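Local coordinates for glycosyltransferase (duf1792) (Streptococcus sanguinis, PDB 5V4A), which binds UDP as the C-terminal GT-D-type glycosyltransferase domain of a longer protein and probably transfers a sugar from a UDP-linked donor, at residues D16-K21 against R65-L70. Sequence-based numbering, arbitrary orientation.
Sequences DYLLEK and RLMVCL
Met67 reaches from strand 66-70 toward helix 11-21 and lays its thioether end against Tyr17 and Leu18. Met67 SD lies 4.0 Å from Tyr17 CD1. Measured to the ring centroid, the line from the sulfur is tilted 48° from the ring normal, an oblique Met-aromatic contact. The chain of Met67 is extended through chi1 and chi2 and bends only at the last torsion (chi3 56°), which turns CE onto the leucine. There Met67 CE sits 3.8 Å from Leu18 CD2 and equally close to Leu18 CG, so that the methyl meets the fork of the isobutyl group, the two side chains crossing at about a right angle. An unbranched, flexible methionine suits this place because its sulfur and methyl can serve two differently shaped neighbours. Strand 66-70 belongs to the GT-D fold, as the middle of a three-stranded parallel sheet between strands 24-27 and 110-111, and helix 11-21 packs beside it. No hydrogen bond links 16-21 to 65-70; what meets between them is the Met67 thioether, the Tyr17 ring and the Leu18 isobutyl end. Tyr17 suits the margin of this buried patch: it is partly exposed, and Lys21 CG, one helical turn on, stands 3.8 Å above the centre of one face of the Tyr17 ring. Trp108 meets the same ring edge-to-face and also touches Met67. Buried Leu18 suits its place because its branched apolar end can pack on both the Met67 methyl and Leu137 of helix 127-138. The side chain of Met67 lies about 7 Å from that of Arg27, a UDP-binding residue at the end of the neighbouring strand.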
loop_
_atom_site.group_PDB
_atom_site.type_symbol
_atom_site.label_atom_id
_atom_site.label_comp_id
_atom_site.label_asym_id
_atom_site.label_seq_id
_atom_site.Cartn_x
_atom_site.Cartn_y
_atom_site.Cartn_z
ATOM N N ASP A 16 1.044 -0.375 8.456
ATOM C CA ASP A 16 1.889 0.822 8.476
ATOM C C ASP A 16 3.038 0.692 9.475
ATOM O O ASP A 16 4.124 1.247 9.255
ATOM C CB ASP A 16 1.064 2.062 8.827
ATOM C CG ASP A 16 0.188 2.552 7.676
ATOM O OD1 ASP A 16 0.258 2.004 6.553
ATOM O OD2 ASP A 16 -0.635 3.431 7.958
ATOM N N TYR A 17 2.810 0.002 10.598
ATOM C CA TYR A 17 3.887 -0.190 11.570
ATOM C C TYR A 17 5.009 -1.033 10.983
ATOM O O TYR A 17 6.192 -0.698 11.135
ATOM C CB TYR A 17 3.348 -0.838 12.855
ATOM C CG TYR A 17 4.336 -0.826 14.035
ATOM C CD1 TYR A 17 5.182 -1.892 14.267
ATOM C CD2 TYR A 17 4.426 0.273 14.873
ATOM C CE1 TYR A 17 6.071 -1.890 15.344
ATOM C CE2 TYR A 17 5.327 0.308 15.931
ATOM C CZ TYR A 17 6.143 -0.776 16.162
ATOM O OH TYR A 17 7.026 -0.752 17.221
ATOM N N LEU A 18 4.655 -2.127 10.297
ATOM C CA LEU A 18 5.662 -2.990 9.687
ATOM C C LEU A 18 6.419 -2.265 8.584
ATOM O O LEU A 18 7.623 -2.477 8.417
ATOM C CB LEU A 18 5.002 -4.266 9.145
ATOM C CG LEU A 18 4.342 -5.206 10.162
ATOM C CD1 LEU A 18 3.665 -6.405 9.486
ATOM C CD2 LEU A 18 5.349 -5.691 11.223
ATOM N N LEU A 19 5.716 -1.445 7.791
ATOM C CA LEU A 19 6.380 -0.666 6.746
ATOM C C LEU A 19 7.296 0.395 7.336
ATOM O O LEU A 19 8.397 0.620 6.824
ATOM C CB LEU A 19 5.346 -0.008 5.838
ATOM C CG LEU A 19 4.621 -1.012 4.935
ATOM C CD1 LEU A 19 3.337 -0.434 4.361
ATOM C CD2 LEU A 19 5.552 -1.442 3.824
ATOM N N GLU A 20 6.837 1.071 8.391
ATOM C CA GLU A 20 7.622 2.118 9.039
ATOM C C GLU A 20 8.845 1.553 9.748
ATOM O O GLU A 20 9.958 2.074 9.598
ATOM C CB GLU A 20 6.751 2.868 10.041
ATOM C CG GLU A 20 7.426 4.086 10.650
ATOM C CD GLU A 20 7.431 5.269 9.709
ATOM O OE1 GLU A 20 8.509 5.876 9.515
ATOM O OE2 GLU A 20 6.352 5.592 9.169
ATOM N N LYS A 21 8.655 0.509 10.554
ATOM C CA LYS A 21 9.707 0.047 11.450
ATOM C C LYS A 21 10.499 -1.129 10.901
ATOM O O LYS A 21 11.616 -1.374 11.367
ATOM C CB LYS A 21 9.107 -0.350 12.805
ATOM C CG LYS A 21 8.393 0.777 13.519
ATOM C CD LYS A 21 9.270 2.008 13.599
ATOM C CE LYS A 21 8.847 2.921 14.732
ATOM N NZ LYS A 21 9.406 2.472 16.042
ATOM N N ARG A 65 11.375 -4.299 16.919
ATOM C CA ARG A 65 11.962 -5.574 16.519
ATOM C C ARG A 65 10.886 -6.606 16.196
ATOM O O ARG A 65 11.027 -7.378 15.238
ATOM C CB ARG A 65 12.880 -6.090 17.647
ATOM C CG ARG A 65 13.631 -7.411 17.380
ATOM C CD ARG A 65 14.374 -7.953 18.618
ATOM N NE ARG A 65 13.485 -8.635 19.559
ATOM C CZ ARG A 65 13.866 -9.583 20.409
ATOM N NH1 ARG A 65 15.131 -9.998 20.437
ATOM N NH2 ARG A 65 12.968 -10.139 21.217
ATOM N N LEU A 66 9.780 -6.593 16.935
ATOM C CA LEU A 66 8.775 -7.635 16.777
ATOM C C LEU A 66 7.418 -7.111 17.214
ATOM O O LEU A 66 7.284 -6.608 18.332
ATOM C CB LEU A 66 9.162 -8.873 17.600
ATOM C CG LEU A 66 8.094 -9.963 17.639
ATOM C CD1 LEU A 66 7.875 -10.414 16.223
ATOM C CD2 LEU A 66 8.585 -11.118 18.484
ATOM N N MET A 67 6.422 -7.242 16.336
ATOM C CA MET A 67 5.040 -6.890 16.643
ATOM C C MET A 67 4.268 -8.161 16.964
ATOM O O MET A 67 4.305 -9.119 16.191
ATOM C CB MET A 67 4.364 -6.166 15.474
ATOM C CG MET A 67 3.014 -5.539 15.849
ATOM S SD MET A 67 2.225 -4.573 14.526
ATOM C CE MET A 67 2.148 -5.794 13.213
ATOM N N VAL A 68 3.570 -8.161 18.100
ATOM C CA VAL A 68 2.751 -9.290 18.539
ATOM C C VAL A 68 1.295 -8.944 18.261
ATOM O O VAL A 68 0.837 -7.854 18.624
ATOM C CB VAL A 68 2.973 -9.590 20.031
ATOM C CG1 VAL A 68 2.039 -10.693 20.499
ATOM C CG2 VAL A 68 4.457 -9.909 20.302
ATOM N N CYS A 69 0.558 -9.868 17.620
ATOM C CA CYS A 69 -0.793 -9.591 17.155
ATOM C C CYS A 69 -1.825 -10.483 17.825
ATOM O O CYS A 69 -1.548 -11.638 18.169
ATOM C CB CYS A 69 -0.896 -9.745 15.633
ATOM S SG CYS A 69 0.218 -8.624 14.730
ATOM N N LEU A 70 -3.011 -9.921 18.018
ATOM C CA LEU A 70 -4.181 -10.605 18.547
ATOM C C LEU A 70 -5.347 -10.361 17.605
ATOM O O LEU A 70 -5.315 -9.424 16.798
ATOM C CB LEU A 70 -4.545 -10.098 19.948
ATOM C CG LEU A 70 -3.530 -10.346 21.064
ATOM C CD1 LEU A 70 -3.956 -9.590 22.308
ATOM C CD2 LEU A 70 -3.403 -11.836 21.343
#